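Local atomic coordinates of protein with a SET domain within carboxy region (PDB entry 4LDG), a protein that probably methylates a lysine of histone H4 through its carboxy-terminal SET domain, as members of the SET8 family do. Residues Y128-C131 / E135-S138; S99-T104 / K124-K129; N176-L181 / N203-A208; E183-A186 / G191-M194. All blocks are in the same frame, centred on the assembly; numbering follows the deposited sequence.

Interaction 1: residues Y128-C131 / E135-S138; sequences YKYC and EIHS
Cys131 and Ile136 meet where helix 121-134 ends, and their backbones are joined by a hydrogen bond from Ile136 N to Cys131 O of 3.0 Å. This is the long, six-to-one bond of a Schellman motif. Glu135, with a positive phi of 63°, is the residue that leaves the helix and swings the chain round so that Ile136 faces the turn it has just left. The CA atoms of Cys131 and Ile136 are consequently only 4.4 Å apart.

The motif normally pairs the residue after the turn with one in the last helical turn through an apolar contact, and the pair here follows that rule. CB of Ile136 lies 3.7 Å from CB of Cys131, and the sulfur continues alongside, with Cys131 SG 3.8 Å from Ile136 CB. One branch of the isoleucine turns the other way: CG1, set beside the backbone N (chi1 -47°), lies 3.7 Å from CA of Cys131. Its CG2 branch, anti to that N, goes instead toward the sulfur. The ring of Tyr130 makes a looser, oblique approach to CG1, and its hydroxyl is engaged by Ser87.

Glu135 starts its side chain away from the helix, and its OE1 forms a salt bridge with Lys168. Cys131 also packs on Ile105 of strand 105-106 and on Phe163 of strand 163-166, while beyond the turn Ser138 forms backbone hydrogen bonds with Val164 of that same strand. The helix end thus packs on strands 105-106 and 163-166, and the chain leaving it pairs with the latter.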
loop_
_atom_site.group_PDB
_atom_site.type_symbol
_atom_site.label_atom_id
_atom_site.label_comp_id
_atom_site.label_asym_id
_atom_site.label_seq_id
_atom_site.Cartn_x
_atom_site.Cartn_y
_atom_site.Cartn_z
ATOM N N TYR A 128 -2.711 -9.885 -5.659
ATOM C CA TYR A 128 -2.976 -8.935 -4.587
ATOM C C TYR A 128 -3.053 -9.605 -3.220
ATOM O O TYR A 128 -2.412 -9.183 -2.254
ATOM C CB TYR A 128 -4.294 -8.190 -4.892
ATOM C CG TYR A 128 -4.221 -7.263 -6.103
ATOM C CD1 TYR A 128 -3.036 -6.667 -6.490
ATOM C CD2 TYR A 128 -5.351 -6.973 -6.836
ATOM C CE1 TYR A 128 -2.987 -5.816 -7.556
ATOM C CE2 TYR A 128 -5.307 -6.132 -7.931
ATOM C CZ TYR A 128 -4.120 -5.534 -8.273
ATOM O OH TYR A 128 -4.066 -4.683 -9.384
ATOM N N LYS A 129 -3.830 -10.669 -3.161
ATOM C CA LYS A 129 -3.936 -11.486 -1.965
ATOM C C LYS A 129 -2.559 -11.944 -1.505
ATOM O O LYS A 129 -2.219 -11.834 -0.324
ATOM C CB LYS A 129 -4.845 -12.684 -2.237
ATOM C CG LYS A 129 -5.061 -13.580 -1.031
ATOM C CD LYS A 129 -6.265 -14.504 -1.189
ATOM C CE LYS A 129 -6.251 -15.513 -0.063
ATOM N NZ LYS A 129 -7.530 -16.279 0.122
ATOM N N TYR A 130 -1.745 -12.427 -2.436
ATOM C CA TYR A 130 -0.402 -12.846 -2.066
ATOM C C TYR A 130 0.427 -11.687 -1.511
ATOM O O TYR A 130 1.137 -11.858 -0.534
ATOM C CB TYR A 130 0.315 -13.500 -3.253
ATOM C CG TYR A 130 1.643 -14.137 -2.890
ATOM C CD1 TYR A 130 1.718 -15.483 -2.491
ATOM C CD2 TYR A 130 2.813 -13.409 -2.947
ATOM C CE1 TYR A 130 2.917 -16.075 -2.179
ATOM C CE2 TYR A 130 4.029 -13.980 -2.615
ATOM C CZ TYR A 130 4.074 -15.313 -2.224
ATOM O OH TYR A 130 5.288 -15.870 -1.894
ATOM N N CYS A 131 0.388 -10.523 -2.155
ATOM C CA CYS A 131 1.170 -9.353 -1.660
ATOM C C CYS A 131 0.678 -8.877 -0.282
ATOM O O CYS A 131 1.466 -8.546 0.605
ATOM C CB CYS A 131 1.096 -8.199 -2.633
ATOM S SG CYS A 131 1.759 -8.522 -4.276
ATOM N N GLU A 135 3.386 -9.430 2.726
ATOM C CA GLU A 135 3.981 -8.104 2.933
ATOM C C GLU A 135 4.826 -7.642 1.762
ATOM O O GLU A 135 5.896 -7.096 1.952
ATOM C CB GLU A 135 4.813 -8.051 4.221
ATOM C CG GLU A 135 4.071 -8.437 5.490
ATOM C CD GLU A 135 3.197 -7.330 6.063
ATOM O OE1 GLU A 135 3.125 -6.215 5.481
ATOM O OE2 GLU A 135 2.566 -7.573 7.119
ATOM N N ILE A 136 4.339 -7.853 0.556
ATOM C CA ILE A 136 4.993 -7.334 -0.627
ATOM C C ILE A 136 4.405 -5.948 -0.883
ATOM O O ILE A 136 3.193 -5.779 -0.777
ATOM C CB ILE A 136 4.697 -8.172 -1.885
ATOM C CG1 ILE A 136 4.857 -9.664 -1.635
ATOM C CG2 ILE A 136 5.581 -7.726 -3.049
ATOM C CD1 ILE A 136 6.278 -10.098 -1.484
ATOM N N HIS A 137 5.245 -4.971 -1.220
ATOM C CA HIS A 137 4.754 -3.625 -1.587
ATOM C C HIS A 137 5.638 -2.978 -2.622
ATOM O O HIS A 137 6.762 -3.415 -2.865
ATOM C CB HIS A 137 4.613 -2.703 -0.367
ATOM C CG HIS A 137 5.729 -2.827 0.609
ATOM N ND1 HIS A 137 5.583 -3.454 1.831
ATOM C CD2 HIS A 137 7.026 -2.448 0.530
ATOM C CE1 HIS A 137 6.742 -3.454 2.465
ATOM N NE2 HIS A 137 7.632 -2.846 1.700
ATOM N N SER A 138 5.119 -1.939 -3.260
ATOM C CA SER A 138 5.942 -1.139 -4.158
ATOM C C SER A 138 6.978 -0.458 -3.296
ATOM O O SER A 138 6.798 -0.321 -2.084
ATOM C CB SER A 138 5.093 -0.111 -4.913
ATOM O OG SER A 138 4.321 -0.762 -5.924
#

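Interaction 2: residues S99-T104 / K124-K129; sequences SIIEAT and KKIIYK
A steeply crossed pair of helices is formed by 98-104 and 121-134, and Ile101 and Thr104 of the first meet Ile126 and Ile127 of the second across it. The short segments approach to 10.5 Å between axes, at a signed crossing angle of -64°; at this steep angle the two helices meet over a short length, through four buried side chains.

Ile101 works along its CG1 arm. With chi2 at 168° the arm is extended, and its tip reaches the neighbouring helix: CD1 is 3.7 Å from CG2 of Ile126, the two side chains crossing at about a right angle. Ile127 is folded differently. Its chi2 of -63° bends CD1 back, and that methyl settles between Thr104 and the base of the Ile101 arm, 3.7 Å from Thr104 CG2 and 4.2 Å from Ile101 CG1.

Thr104 divides its two branches between apolar and polar partners. CG2 goes to the isoleucine, whereas OG1 turns back to the preceding helical turn and donates to Ile100 O over 2.6 Å. That carbonyl also accepts from Thr104 N, the two donors reaching it from opposite faces of its plane. Both donors belong to one residue, which probably helps to fix the rotation of the threonine. OG1 has a second partner in the hydroxyl of Tyr119, in the connection leading to helix 121-134.

With no hydrogen bond between these two segments, helix 98-104 is joined to helix 121-134 here by the apolar crossing of two alpha helices, built from branched side chains.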
loop_
_atom_site.group_PDB
_atom_site.type_symbol
_atom_site.label_atom_id
_atom_site.label_comp_id
_atom_site.label_asym_id
_atom_site.label_seq_id
_atom_site.Cartn_x
_atom_site.Cartn_y
_atom_site.Cartn_z
ATOM N N SER A 99 2.817 -21.498 -9.600
ATOM C CA SER A 99 3.705 -21.222 -10.720
ATOM C C SER A 99 3.691 -19.754 -11.153
ATOM O O SER A 99 4.748 -19.146 -11.290
ATOM C CB SER A 99 3.350 -22.117 -11.895
ATOM O OG SER A 99 3.419 -23.457 -11.473
ATOM N N ILE A 100 2.498 -19.205 -11.371
ATOM C CA ILE A 100 2.354 -17.827 -11.830
ATOM C C ILE A 100 2.839 -16.865 -10.764
ATOM O O ILE A 100 3.428 -15.824 -11.092
ATOM C CB ILE A 100 0.887 -17.468 -12.158
ATOM C CG1 ILE A 100 0.374 -18.299 -13.348
ATOM C CG2 ILE A 100 0.755 -15.979 -12.485
ATOM C CD1 ILE A 100 1.214 -18.156 -14.600
ATOM N N ILE A 101 2.597 -17.208 -9.496
ATOM C CA ILE A 101 3.002 -16.344 -8.398
ATOM C C ILE A 101 4.507 -16.234 -8.332
ATOM O O ILE A 101 5.020 -15.134 -8.227
ATOM C CB ILE A 101 2.444 -16.840 -7.062
ATOM C CG1 ILE A 101 0.941 -16.585 -7.006
ATOM C CG2 ILE A 101 3.115 -16.148 -5.899
ATOM C CD1 ILE A 101 0.250 -17.283 -5.856
ATOM N N GLU A 102 5.226 -17.360 -8.436
ATOM C CA GLU A 102 6.670 -17.338 -8.291
ATOM C C GLU A 102 7.357 -16.698 -9.488
ATOM O O GLU A 102 8.434 -16.130 -9.345
ATOM C CB GLU A 102 7.221 -18.747 -8.070
ATOM C CG GLU A 102 6.663 -19.401 -6.826
ATOM C CD GLU A 102 7.688 -20.212 -6.057
ATOM O OE1 GLU A 102 8.134 -21.224 -6.637
ATOM O OE2 GLU A 102 8.002 -19.862 -4.880
ATOM N N ALA A 103 6.731 -16.787 -10.661
ATOM C CA ALA A 103 7.213 -16.060 -11.822
ATOM C C ALA A 103 6.877 -14.573 -11.726
ATOM O O ALA A 103 7.641 -13.738 -12.184
ATOM C CB ALA A 103 6.621 -16.622 -13.091
ATOM N N THR A 104 5.736 -14.240 -11.152
ATOM C CA THR A 104 5.300 -12.849 -11.142
ATOM C C THR A 104 6.037 -12.061 -10.073
ATOM O O THR A 104 6.410 -10.921 -10.300
ATOM C CB THR A 104 3.787 -12.769 -10.940
ATOM O OG1 THR A 104 3.145 -13.455 -12.033
ATOM C CG2 THR A 104 3.308 -11.320 -10.871
ATOM N N LYS A 124 -5.226 -11.170 -11.083
ATOM C CA LYS A 124 -4.834 -10.010 -10.278
ATOM C C LYS A 124 -5.180 -10.185 -8.807
ATOM O O LYS A 124 -4.379 -9.823 -7.924
ATOM C CB LYS A 124 -5.507 -8.741 -10.776
ATOM C CG LYS A 124 -5.017 -8.237 -12.117
ATOM C CD LYS A 124 -5.988 -7.178 -12.621
ATOM C CE LYS A 124 -5.334 -6.335 -13.697
ATOM N NZ LYS A 124 -6.385 -5.642 -14.469
ATOM N N LYS A 125 -6.381 -10.713 -8.547
ATOM C CA LYS A 125 -6.790 -11.015 -7.187
ATOM C C LYS A 125 -5.805 -11.979 -6.509
ATOM O O LYS A 125 -5.434 -11.787 -5.358
ATOM C CB LYS A 125 -8.191 -11.625 -7.166
ATOM C CG LYS A 125 -8.707 -11.945 -5.759
ATOM C CD LYS A 125 -10.021 -12.717 -5.746
ATOM C CE LYS A 125 -10.570 -12.774 -4.322
ATOM N NZ LYS A 125 -11.764 -13.670 -4.138
ATOM N N ILE A 126 -5.376 -13.008 -7.219
ATOM C CA ILE A 126 -4.418 -13.944 -6.657
ATOM C C ILE A 126 -3.145 -13.212 -6.253
ATOM O O ILE A 126 -2.655 -13.371 -5.139
ATOM C CB ILE A 126 -4.161 -15.119 -7.631
ATOM C CG1 ILE A 126 -5.393 -16.046 -7.600
ATOM C CG2 ILE A 126 -2.879 -15.871 -7.290
ATOM C CD1 ILE A 126 -5.591 -16.880 -8.841
ATOM N N ILE A 127 -2.634 -12.378 -7.132
ATOM C CA ILE A 127 -1.425 -11.606 -6.839
ATOM C C ILE A 127 -1.606 -10.607 -5.680
ATOM O O ILE A 127 -0.748 -10.510 -4.800
ATOM C CB ILE A 127 -0.932 -10.862 -8.107
ATOM C CG1 ILE A 127 -0.605 -11.877 -9.219
ATOM C CG2 ILE A 127 0.292 -9.989 -7.806
ATOM C CD1 ILE A 127 0.526 -12.833 -8.867
ATOM N N TYR A 128 -2.711 -9.885 -5.659
ATOM C CA TYR A 128 -2.976 -8.935 -4.587
ATOM C C TYR A 128 -3.053 -9.605 -3.220
ATOM O O TYR A 128 -2.412 -9.183 -2.254
ATOM C CB TYR A 128 -4.294 -8.190 -4.892
ATOM C CG TYR A 128 -4.221 -7.263 -6.103
ATOM C CD1 TYR A 128 -3.036 -6.667 -6.490
ATOM C CD2 TYR A 128 -5.351 -6.973 -6.836
ATOM C CE1 TYR A 128 -2.987 -5.816 -7.556
ATOM C CE2 TYR A 128 -5.307 -6.132 -7.931
ATOM C CZ TYR A 128 -4.120 -5.534 -8.273
ATOM O OH TYR A 128 -4.066 -4.683 -9.384
ATOM N N LYS A 129 -3.830 -10.669 -3.161
ATOM C CA LYS A 129 -3.936 -11.486 -1.965
ATOM C C LYS A 129 -2.559 -11.944 -1.505
ATOM O O LYS A 129 -2.219 -11.834 -0.324
ATOM C CB LYS A 129 -4.845 -12.684 -2.237
ATOM C CG LYS A 129 -5.061 -13.580 -1.031
ATOM C CD LYS A 129 -6.265 -14.504 -1.189
ATOM C CE LYS A 129 -6.251 -15.513 -0.063
ATOM N NZ LYS A 129 -7.530 -16.279 0.122
#

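Interaction 3: residues N176-L181 / N203-A208; sequences NEAKEL and NYCIDA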
loop_
_atom_site.group_PDB
_atom_site.type_symbol
_atom_site.label_atom_id
_atom_site.label_comp_id
_atom_site.label_asym_id
_atom_site.label_seq_id
_atom_site.Cartn_x
_atom_site.Cartn_y
_atom_site.Cartn_z
ATOM N N ASN A 176 -20.248 3.813 15.691
ATOM C CA ASN A 176 -20.315 4.727 16.834
ATOM C C ASN A 176 -18.957 4.872 17.566
ATOM O O ASN A 176 -18.663 5.953 18.095
ATOM C CB ASN A 176 -21.466 4.381 17.799
ATOM C CG ASN A 176 -21.447 2.924 18.274
ATOM O OD1 ASN A 176 -21.361 1.983 17.464
ATOM N ND2 ASN A 176 -21.573 2.728 19.593
ATOM N N GLU A 177 -18.125 3.817 17.579
ATOM C CA GLU A 177 -16.741 3.919 18.102
ATOM C C GLU A 177 -15.890 4.864 17.258
ATOM O O GLU A 177 -15.111 5.650 17.807
ATOM C CB GLU A 177 -16.016 2.576 18.138
ATOM C CG GLU A 177 -16.489 1.604 19.205
ATOM C CD GLU A 177 -15.782 0.243 19.122
ATOM O OE1 GLU A 177 -14.812 0.084 18.312
ATOM O OE2 GLU A 177 -16.202 -0.673 19.881
ATOM N N ALA A 178 -16.048 4.784 15.937
ATOM C CA ALA A 178 -15.279 5.607 15.006
ATOM C C ALA A 178 -15.608 7.095 15.134
ATOM O O ALA A 178 -14.717 7.936 15.217
ATOM C CB ALA A 178 -15.507 5.140 13.584
ATOM N N LYS A 179 -16.892 7.416 15.153
ATOM C CA LYS A 179 -17.293 8.796 15.316
ATOM C C LYS A 179 -16.809 9.368 16.662
ATOM O O LYS A 179 -16.327 10.517 16.698
ATOM C CB LYS A 179 -18.800 8.961 15.109
ATOM C CG LYS A 179 -19.178 9.340 13.675
ATOM C CD LYS A 179 -19.118 8.171 12.709
ATOM C CE LYS A 179 -19.808 8.504 11.389
ATOM N NZ LYS A 179 -19.064 9.492 10.556
ATOM N N GLU A 180 -16.887 8.587 17.742
ATOM C CA GLU A 180 -16.385 9.048 19.041
ATOM C C GLU A 180 -14.876 9.286 18.974
ATOM O O GLU A 180 -14.374 10.296 19.492
ATOM C CB GLU A 180 -16.708 8.074 20.182
ATOM C CG GLU A 180 -18.169 8.086 20.629
ATOM C CD GLU A 180 -18.498 6.985 21.642
ATOM O OE1 GLU A 180 -19.235 6.024 21.290
ATOM O OE2 GLU A 180 -18.009 7.072 22.795
ATOM N N LEU A 181 -14.158 8.373 18.333
ATOM C CA LEU A 181 -12.714 8.565 18.103
ATOM C C LEU A 181 -12.428 9.832 17.331
ATOM O O LEU A 181 -11.488 10.555 17.623
ATOM C CB LEU A 181 -12.095 7.379 17.348
ATOM C CG LEU A 181 -11.499 6.251 18.198
ATOM C CD1 LEU A 181 -11.154 5.069 17.313
ATOM C CD2 LEU A 181 -10.268 6.715 18.968
ATOM N N ASN A 203 -20.249 -1.278 6.617
ATOM C CA ASN A 203 -19.483 -0.057 6.784
ATOM C C ASN A 203 -18.331 -0.277 7.726
ATOM O O ASN A 203 -18.496 -0.861 8.791
ATOM C CB ASN A 203 -20.355 1.065 7.340
ATOM C CG ASN A 203 -21.454 1.476 6.379
ATOM O OD1 ASN A 203 -21.244 1.570 5.163
ATOM N ND2 ASN A 203 -22.634 1.705 6.917
ATOM N N TYR A 204 -17.151 0.183 7.324
ATOM C CA TYR A 204 -15.961 0.029 8.139
ATOM C C TYR A 204 -15.238 1.363 8.254
ATOM O O TYR A 204 -15.519 2.321 7.518
ATOM C CB TYR A 204 -15.006 -0.998 7.527
ATOM C CG TYR A 204 -15.503 -2.452 7.428
ATOM C CD1 TYR A 204 -15.242 -3.368 8.431
ATOM C CD2 TYR A 204 -16.165 -2.905 6.302
ATOM C CE1 TYR A 204 -15.655 -4.699 8.335
ATOM C CE2 TYR A 204 -16.581 -4.225 6.188
ATOM C CZ TYR A 204 -16.327 -5.125 7.205
ATOM O OH TYR A 204 -16.746 -6.442 7.082
ATOM N N CYS A 205 -14.318 1.423 9.199
ATOM C CA CYS A 205 -13.401 2.518 9.267
ATOM C C CYS A 205 -12.021 1.978 9.626
ATOM O O CYS A 205 -11.901 1.163 10.529
ATOM C CB CYS A 205 -13.853 3.538 10.305
ATOM S SG CYS A 205 -12.749 4.974 10.361
ATOM N N ILE A 206 -10.989 2.420 8.908
ATOM C CA ILE A 206 -9.634 2.129 9.314
ATOM C C ILE A 206 -9.035 3.372 9.922
ATOM O O ILE A 206 -8.880 4.399 9.241
ATOM C CB ILE A 206 -8.767 1.615 8.167
ATOM C CG1 ILE A 206 -9.209 0.197 7.775
ATOM C CG2 ILE A 206 -7.312 1.534 8.602
ATOM C CD1 ILE A 206 -8.844 -0.200 6.358
ATOM N N ASP A 207 -8.715 3.275 11.214
ATOM C CA ASP A 207 -8.074 4.354 11.945
ATOM C C ASP A 207 -6.565 4.151 11.962
ATOM O O ASP A 207 -6.075 3.335 12.715
ATOM C CB ASP A 207 -8.589 4.436 13.394
ATOM C CG ASP A 207 -8.009 5.620 14.137
ATOM O OD1 ASP A 207 -7.316 6.410 13.471
ATOM O OD2 ASP A 207 -8.213 5.760 15.376
ATOM N N ALA A 208 -5.838 4.936 11.160
ATOM C CA ALA A 208 -4.364 4.916 11.148
ATOM C C ALA A 208 -3.728 6.129 11.876
ATOM O O ALA A 208 -2.569 6.479 11.628
ATOM C CB ALA A 208 -3.875 4.845 9.701
#
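Asp207 has its CG anti to the backbone N (chi1 -176°), which sends the carboxylate toward Leu181, while the strand backbone directs the CB atoms of both Asp207 and Cys205 to the helix that carries Ala178 and Leu181. The contact belongs to the SET domain: helix 175-187 lies against one face of a three-stranded antiparallel sheet in which strand 202-207 is the middle member, between 170-172 and 194-199. Residues two apart on the strand point at the helix, and residues three apart on the helix answer them.

At the first of these points only CB atoms meet. The CA atoms of Ala178 and Cys205 are 6.8 Å apart, and CB meets CB at 4.0 Å. On the reverse face of the strand, Tyr204 and Ile206 pack against Pro241 and Leu243 of strand 240-247, so the strand is enclosed from both faces.

At the second point an aliphatic branch lies against the carboxylate of the buried Asp207. The acid is held by polar partners rather than by Leu181, OD1 being bonded to Thr209 and OD2 to Tyr185 one helical turn farther on. The leucine comes obliquely across it, and its CD1 methyl rests 3.6 Å from Asp207 OD2.

Interaction 4: residues E183-A186 / G191-M194; sequences EKYA and GCYM
The hydroxyl of Tyr185, whose ring forms the heart of the contact with Gly191, Cys192 and Met194, is anchored outside the two segments: Tyr185 OH is hydrogen-bonded to Asp207 OD2, on the middle strand of the sheet that 194-199 joins. The setting is a helix-turn-strand unit of the SET domain, in which the chain leaves helix 175-187, turns, and runs back beside the helix to enter strand 194-199. No hydrogen bond joins the two segments themselves; the contact rests on van der Waals packing of the tyrosine against Gly191 and the two sulfur-bearing side chains.

The tyrosine points toward the returning chain, its CG beside the backbone N (chi1 -62°). At the base of the side chain, Tyr185 CB lies 3.7 Å from Gly191 O, the carbonyl oxygen. Farther out, Cys192 approaches one side of the ring, with SG 4.0 Å from CD2 of Tyr185. Its line to the ring centre is 66° off the normal, an oblique sulfur-aromatic contact.

Met194 makes the second such contact and makes it differently. Its sulfur stands at the ring edge, near the ring plane, 90° from the normal, so this is an edge-on Met-aromatic arrangement. The sulfurs line adjacent carbons of one side of the ring, while the bond to Asp207 fixes the hydroxyl end. Ring carbons CD2 and CE2 are the ones that face sulfur, and the methionine is nearest the latter: Met194 SD stands 4.1 Å from Tyr185 CE2.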
loop_
_atom_site.group_PDB
_atom_site.type_symbol
_atom_site.label_atom_id
_atom_site.label_comp_id
_atom_site.label_asym_id
_atom_site.label_seq_id
_atom_site.Cartn_x
_atom_site.Cartn_y
_atom_site.Cartn_z
ATOM N N GLU A 183 -14.267 12.519 17.252
ATOM C CA GLU A 183 -14.450 13.636 18.171
ATOM C C GLU A 183 -13.281 13.829 19.139
ATOM O O GLU A 183 -12.907 14.964 19.419
ATOM C CB GLU A 183 -15.776 13.522 18.930
ATOM C CG GLU A 183 -16.984 13.893 18.069
ATOM C CD GLU A 183 -18.332 13.505 18.670
ATOM O OE1 GLU A 183 -18.962 12.562 18.130
ATOM O OE2 GLU A 183 -18.766 14.142 19.662
ATOM N N LYS A 184 -12.697 12.743 19.632
ATOM C CA LYS A 184 -11.572 12.832 20.556
ATOM C C LYS A 184 -10.330 13.424 19.881
ATOM O O LYS A 184 -9.672 14.299 20.436
ATOM C CB LYS A 184 -11.261 11.451 21.188
ATOM C CG LYS A 184 -9.925 11.350 21.931
ATOM C CD LYS A 184 -9.806 10.068 22.765
ATOM C CE LYS A 184 -9.494 8.838 21.915
ATOM N NZ LYS A 184 -8.047 8.481 21.861
ATOM N N TYR A 185 -10.013 12.959 18.684
ATOM C CA TYR A 185 -8.895 13.539 17.947
ATOM C C TYR A 185 -9.118 15.038 17.701
ATOM O O TYR A 185 -8.220 15.827 17.919
ATOM C CB TYR A 185 -8.627 12.816 16.627
ATOM C CG TYR A 185 -8.243 11.342 16.768
ATOM C CD1 TYR A 185 -7.303 10.925 17.704
ATOM C CD2 TYR A 185 -8.802 10.384 15.941
ATOM C CE1 TYR A 185 -6.971 9.594 17.841
ATOM C CE2 TYR A 185 -8.446 9.061 16.049
ATOM C CZ TYR A 185 -7.536 8.668 17.003
ATOM O OH TYR A 185 -7.206 7.336 17.111
ATOM N N ALA A 186 -10.321 15.432 17.296
ATOM C CA ALA A 186 -10.581 16.853 17.038
ATOM C C ALA A 186 -10.415 17.670 18.313
ATOM O O ALA A 186 -9.766 18.705 18.286
ATOM C CB ALA A 186 -11.957 17.070 16.436
ATOM N N GLY A 191 -4.293 15.514 14.495
ATOM C CA GLY A 191 -4.760 15.106 13.185
ATOM C C GLY A 191 -5.550 13.820 13.295
ATOM O O GLY A 191 -5.742 13.271 14.382
ATOM N N CYS A 192 -5.994 13.316 12.169
ATOM C CA CYS A 192 -6.836 12.161 12.183
ATOM C C CYS A 192 -6.747 11.512 10.814
ATOM O O CYS A 192 -7.134 12.106 9.803
ATOM C CB CYS A 192 -8.232 12.625 12.545
ATOM S SG CYS A 192 -9.545 11.509 12.128
ATOM N N TYR A 193 -6.184 10.313 10.780
ATOM C CA TYR A 193 -5.981 9.590 9.541
ATOM C C TYR A 193 -6.953 8.424 9.559
ATOM O O TYR A 193 -6.573 7.294 9.844
ATOM C CB TYR A 193 -4.543 9.062 9.448
ATOM C CG TYR A 193 -3.431 10.103 9.333
ATOM C CD1 TYR A 193 -2.850 10.390 8.109
ATOM C CD2 TYR A 193 -2.930 10.755 10.453
ATOM C CE1 TYR A 193 -1.815 11.305 7.993
ATOM C CE2 TYR A 193 -1.901 11.688 10.345
ATOM C CZ TYR A 193 -1.345 11.950 9.109
ATOM O OH TYR A 193 -0.322 12.863 8.989
ATOM N N MET A 194 -8.216 8.704 9.285
ATOM C CA MET A 194 -9.241 7.683 9.328
ATOM C C MET A 194 -9.827 7.541 7.952
ATOM O O MET A 194 -10.005 8.528 7.224
ATOM C CB MET A 194 -10.337 8.030 10.335
ATOM C CG MET A 194 -9.842 8.149 11.761
ATOM S SD MET A 194 -11.115 8.474 13.011
ATOM C CE MET A 194 -12.074 6.979 13.008
#

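How the interactions relate
The four contacts form two groups. Interactions 1 and 2 share helix 121-134, with centres 9 Å apart, and touch where Tyr130 CE1 packs 3.7 Å from Ile101 CG2; one handles the end of that helix, the other its flank. Interactions 3 and 4 share helix 175-187, with centres 10 Å apart, and interaction 4 is nested in the chain loop that interaction 3 closes. Besides the tyrosine-aspartate bond they are joined by Ala208 N and Tyr193 O, 2.8 Å apart. Interactions 2 and 4 lie on opposite sides of the chain's centre, their centres about 37 Å apart. Interactions 3 and 4 both lie within the SET domain.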